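Local coordinates for type III effector NopAA (PDB 6SDU), which hydrolyses xyloglucan as a type III secreted effector of a nodulating rhizobium and belongs to glycosyl hydrolase family 12, at residues Val55-Val60 against Asn228-Ser233; Ser93-Val98 against Thr184-Val189. All blocks are in the same frame, centred on the assembly; numbering follows the deposited sequence.

Interaction 1: Val55-Val60 against Asn228-Ser233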
# COMPACT_ATOMS: atom_id res chain seq x y z
N VAL A 55 0.96 -14.70 -12.07
CA VAL A 55 0.95 -14.54 -10.61
C VAL A 55 1.80 -13.37 -10.16
O VAL A 55 1.50 -12.71 -9.15
CB VAL A 55 1.40 -15.84 -9.90
CG1 VAL A 55 0.26 -16.83 -9.83
CG2 VAL A 55 2.58 -16.46 -10.60
N ASN A 56 2.85 -13.04 -10.90
CA ASN A 56 3.75 -11.97 -10.52
C ASN A 56 3.57 -10.66 -11.29
O ASN A 56 4.26 -9.69 -10.97
CB ASN A 56 5.19 -12.49 -10.57
CG ASN A 56 5.41 -13.66 -9.59
OD1 ASN A 56 5.04 -13.59 -8.41
ND2 ASN A 56 6.00 -14.75 -10.08
N ARG A 57 2.70 -10.59 -12.30
CA ARG A 57 2.63 -9.39 -13.14
C ARG A 57 1.18 -8.99 -13.40
O ARG A 57 0.39 -9.79 -13.92
CB ARG A 57 3.34 -9.62 -14.48
CG ARG A 57 3.31 -8.41 -15.38
CD ARG A 57 3.86 -8.76 -16.74
NE ARG A 57 5.31 -8.86 -16.72
CZ ARG A 57 6.13 -7.93 -17.21
NH1 ARG A 57 5.62 -6.84 -17.77
NH2 ARG A 57 7.45 -8.09 -17.14
N TRP A 58 0.86 -7.73 -13.10
CA TRP A 58 -0.48 -7.20 -13.24
C TRP A 58 -0.43 -5.70 -13.52
O TRP A 58 0.64 -5.07 -13.51
CB TRP A 58 -1.33 -7.50 -12.00
CG TRP A 58 -0.94 -6.86 -10.72
CD1 TRP A 58 0.07 -7.26 -9.87
CD2 TRP A 58 -1.59 -5.76 -10.07
NE1 TRP A 58 0.10 -6.45 -8.76
CE2 TRP A 58 -0.91 -5.52 -8.85
CE3 TRP A 58 -2.70 -4.97 -10.40
CZ2 TRP A 58 -1.29 -4.51 -7.96
CZ3 TRP A 58 -3.06 -3.94 -9.53
CH2 TRP A 58 -2.36 -3.73 -8.32
N SER A 59 -1.60 -5.16 -13.86
CA SER A 59 -1.73 -3.77 -14.24
C SER A 59 -3.13 -3.28 -13.88
O SER A 59 -4.06 -4.08 -13.73
CB SER A 59 -1.42 -3.63 -15.75
OG SER A 59 -2.00 -2.48 -16.30
N VAL A 60 -3.26 -1.96 -13.72
CA VAL A 60 -4.55 -1.31 -13.50
C VAL A 60 -4.54 0.08 -14.15
O VAL A 60 -3.54 0.81 -14.08
CB VAL A 60 -4.89 -1.22 -12.01
CG1 VAL A 60 -3.81 -0.45 -11.26
CG2 VAL A 60 -6.25 -0.56 -11.84
N ASN A 228 1.58 -0.09 -13.99
CA ASN A 228 2.01 -1.44 -14.31
C ASN A 228 2.87 -2.00 -13.18
O ASN A 228 3.86 -1.38 -12.77
CB ASN A 228 2.82 -1.49 -15.61
CG ASN A 228 2.01 -1.09 -16.83
OD1 ASN A 228 0.99 -1.70 -17.12
ND2 ASN A 228 2.49 -0.09 -17.56
N PHE A 229 2.52 -3.20 -12.72
CA PHE A 229 3.31 -3.86 -11.70
C PHE A 229 3.93 -5.03 -12.45
O PHE A 229 3.32 -6.09 -12.60
CB PHE A 229 2.44 -4.26 -10.50
CG PHE A 229 1.78 -3.07 -9.83
CD1 PHE A 229 2.45 -2.36 -8.84
CD2 PHE A 229 0.53 -2.64 -10.21
CE1 PHE A 229 1.85 -1.25 -8.23
CE2 PHE A 229 -0.07 -1.52 -9.61
CZ PHE A 229 0.59 -0.82 -8.63
N ASN A 230 5.18 -4.84 -12.88
CA ASN A 230 5.82 -5.83 -13.75
C ASN A 230 6.28 -7.02 -12.95
O ASN A 230 6.30 -8.15 -13.47
CB ASN A 230 7.03 -5.23 -14.46
CG ASN A 230 6.68 -4.07 -15.32
OD1 ASN A 230 5.69 -4.11 -16.05
ND2 ASN A 230 7.50 -3.02 -15.27
N ASN A 231 6.63 -6.80 -11.69
CA ASN A 231 6.87 -7.93 -10.83
C ASN A 231 6.37 -7.59 -9.44
O ASN A 231 6.47 -6.44 -9.00
CB ASN A 231 8.35 -8.31 -10.80
CG ASN A 231 8.59 -9.48 -9.90
OD1 ASN A 231 8.06 -10.56 -10.15
ND2 ASN A 231 9.35 -9.28 -8.83
N TRP A 232 5.79 -8.60 -8.78
CA TRP A 232 5.46 -8.53 -7.36
C TRP A 232 5.47 -9.95 -6.82
O TRP A 232 4.75 -10.81 -7.34
CB TRP A 232 4.09 -7.88 -7.10
CG TRP A 232 3.94 -7.51 -5.64
CD1 TRP A 232 4.54 -6.46 -5.01
CD2 TRP A 232 3.21 -8.22 -4.61
NE1 TRP A 232 4.22 -6.46 -3.67
CE2 TRP A 232 3.41 -7.52 -3.40
CE3 TRP A 232 2.40 -9.36 -4.60
CZ2 TRP A 232 2.81 -7.91 -2.20
CZ3 TRP A 232 1.81 -9.75 -3.41
CH2 TRP A 232 2.00 -9.02 -2.23
N SER A 233 6.27 -10.20 -5.79
CA SER A 233 6.38 -11.52 -5.18
C SER A 233 6.52 -11.36 -3.67
O SER A 233 7.00 -10.33 -3.20
CB SER A 233 7.57 -12.31 -5.74
OG SER A 233 8.78 -11.58 -5.58
O HOH W 1 2.63 -5.16 -16.00
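The carbonyl oxygen Trp58 O takes two donors: the backbone amide Phe229 N at 2.8 Å and a water that also donates to Asn230 OD1. In return Trp58 N donates to Phe229 O at 3.0 Å, with an N-H...O angle of 163°, and the two bonds make Trp58 and Phe229 a hydrogen-bonded antiparallel pair. The strands belong to the smaller sheet of the β-sandwich of glycosyl hydrolase family 12. Beneath this pair the two side chains run side by side into the space between the sheets. With Trp58 CG set between its own N and carbonyl carbon (chi1 66°), the indole lies over the phenyl ring in an offset stack, six-membered ring to Phe229 ring, centroids 4.2 Å apart and planes at 17°. Phe229 CB sits over the five-membered ring as a CH-pi contact, and Val60 CG1 meets the edge of the phenyl. Trp36 packs edge-to-face with the indole, whose buried NE1 has no partner in the model. On the opposite face Ser59 OG has Asn228 OD1 within reach for a weak hydrogen bond, but its single proton may instead go to Phe227 O. Farther along, Asn230 and Asn231 both face Asn95, a classic β-bulge in the pairing of strand 225-236 with its other neighbour, strand 90-97. Arg57 bends at chi3 to bring its guanidinium over Asn230, with Asn230 CB 3.7 Å above its plane.

Interaction 2: Ser93-Val98 against Thr184-Val189; sequences SFNQEV and TNSGTV
Backbone bonds come first in joining Phe94 and Gln96 to the 184-189 segment, which leads into the edge strand 186-190 of the smaller sheet in this β-sandwich. Phe94 N donates to Gly187 O at 3.1 Å and almost straight, 170° at the hydrogen, while Gly187 N returns a bond to Phe94 O. Gln96 N reaches Asn185 O at 2.8 Å, arriving nearly in line with the carbonyl, and carries the antiparallel pairing to the residue just before strand 186-189 begins.

Of the side-chain bonds, Gln96 NE2 to Asn185 OD1 (3.1 Å) uses a lone pair in the carbonyl plane, with the acceptor lying in the plane of the Gln96 amide although the two amides are turned 65° apart. Both ends have further partners: Tyr214 OH binds Gln96 OE1, and Asn124 ND2 shares Asn185 OD1. On the outer face Ser93 OG and Thr188 OG1 are hydrogen-bonded at 3.2 Å.

The remaining contact is packing about the Phe94 ring. A chi1 of 63° swings it across to the Gly187 backbone, where Gly187 N lies 3.6 Å above the ring centre. Its apolar partner is Thr184 CG2, at the ring edge, in plane, 3.6 Å from Phe94 CZ.

Behind the pair, strand 103-112 of the larger sheet offers Tyr108 to Phe94, Val106 to Gln96 and Trp104 to Val98, while strand 225-236 flanks 93-97 on its other side.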
# COMPACT_ATOMS: atom_id res chain seq x y z
N SER A 93 9.36 -8.25 -3.12
CA SER A 93 9.99 -7.53 -4.23
C SER A 93 8.94 -6.88 -5.11
O SER A 93 7.93 -7.51 -5.43
CB SER A 93 10.84 -8.46 -5.08
OG SER A 93 11.97 -8.89 -4.34
N PHE A 94 9.19 -5.63 -5.54
CA PHE A 94 8.28 -4.89 -6.42
C PHE A 94 9.05 -4.24 -7.56
O PHE A 94 10.21 -3.85 -7.39
CB PHE A 94 7.49 -3.82 -5.64
CG PHE A 94 8.35 -2.73 -5.03
CD1 PHE A 94 9.03 -2.95 -3.83
CD2 PHE A 94 8.46 -1.48 -5.64
CE1 PHE A 94 9.82 -1.97 -3.26
CE2 PHE A 94 9.26 -0.48 -5.07
CZ PHE A 94 9.94 -0.73 -3.88
N ASN A 95 8.43 -4.19 -8.73
CA ASN A 95 8.96 -3.46 -9.88
C ASN A 95 7.76 -2.84 -10.60
O ASN A 95 6.87 -3.56 -11.04
CB ASN A 95 9.74 -4.39 -10.79
CG ASN A 95 10.35 -3.68 -11.98
OD1 ASN A 95 10.78 -2.54 -11.87
ND2 ASN A 95 10.34 -4.34 -13.13
N GLN A 96 7.75 -1.51 -10.76
CA GLN A 96 6.54 -0.88 -11.28
C GLN A 96 6.85 0.26 -12.26
O GLN A 96 7.96 0.79 -12.31
CB GLN A 96 5.67 -0.35 -10.14
CG GLN A 96 6.28 0.88 -9.44
CD GLN A 96 6.07 0.85 -7.95
OE1 GLN A 96 5.57 -0.13 -7.40
NE2 GLN A 96 6.43 1.95 -7.28
N GLU A 97 5.84 0.60 -13.06
CA GLU A 97 5.87 1.77 -13.94
C GLU A 97 4.66 2.63 -13.60
O GLU A 97 3.52 2.15 -13.64
CB GLU A 97 5.84 1.35 -15.41
CG GLU A 97 7.04 0.52 -15.89
CD GLU A 97 6.77 -0.14 -17.26
OE1 GLU A 97 5.60 -0.42 -17.58
OE2 GLU A 97 7.74 -0.38 -18.02
N VAL A 98 4.89 3.90 -13.28
CA VAL A 98 3.86 4.77 -12.71
C VAL A 98 3.73 5.99 -13.61
O VAL A 98 4.66 6.32 -14.38
CB VAL A 98 4.20 5.19 -11.26
CG1 VAL A 98 4.29 3.98 -10.33
CG2 VAL A 98 5.50 5.96 -11.23
N THR A 184 11.03 5.28 -5.03
CA THR A 184 11.61 4.31 -5.95
C THR A 184 10.50 3.54 -6.65
O THR A 184 9.37 3.45 -6.15
CB THR A 184 12.57 3.36 -5.21
OG1 THR A 184 13.39 2.64 -6.15
CG2 THR A 184 11.76 2.37 -4.35
N ASN A 185 10.83 2.99 -7.83
CA ASN A 185 9.90 2.13 -8.57
C ASN A 185 10.33 0.67 -8.62
O ASN A 185 9.68 -0.13 -9.31
CB ASN A 185 9.68 2.65 -10.00
CG ASN A 185 8.77 3.86 -10.04
OD1 ASN A 185 7.77 3.91 -9.32
ND2 ASN A 185 9.11 4.86 -10.87
N SER A 186 11.44 0.31 -7.98
CA SER A 186 11.81 -1.08 -7.84
C SER A 186 12.64 -1.22 -6.57
O SER A 186 13.41 -0.32 -6.21
CB SER A 186 12.60 -1.60 -9.06
OG SER A 186 13.91 -1.07 -9.06
N GLY A 187 12.49 -2.35 -5.89
CA GLY A 187 13.19 -2.55 -4.64
C GLY A 187 12.70 -3.81 -3.94
O GLY A 187 11.89 -4.56 -4.48
N THR A 188 13.21 -4.01 -2.73
CA THR A 188 12.87 -5.15 -1.89
C THR A 188 12.70 -4.67 -0.46
O THR A 188 13.54 -3.91 0.03
CB THR A 188 13.97 -6.23 -1.96
OG1 THR A 188 14.11 -6.71 -3.31
CG2 THR A 188 13.65 -7.39 -1.04
N VAL A 189 11.64 -5.11 0.20
CA VAL A 189 11.38 -4.71 1.58
C VAL A 189 11.45 -5.92 2.49
O VAL A 189 10.91 -6.99 2.16
CB VAL A 189 10.00 -4.03 1.74
CG1 VAL A 189 10.03 -2.61 1.19
CG2 VAL A 189 8.95 -4.84 1.04

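From the N terminus, the chain lays down 55-60, crosses into the larger sheet with strand 72-83, and returns to the smaller one at 93-98. Strands of the larger sheet follow until 184-189 pairs with 93-98, so interaction 2 closes a loop of 85 intervening residues. After helix 191-200 and strand 208-218, the chain comes back as 228-233, which pairs with 55-60; interaction 1 thus closes the longer loop, and interaction 2 lies wholly within it. The late strand 225-236 fits between 57-62 and 90-97, with Asn230 N probably bonded to Asn95 O and Asn228 O to Glu97 N. With that middle pairing, the two contacts make four consecutive strands one continuous part of the smaller sheet.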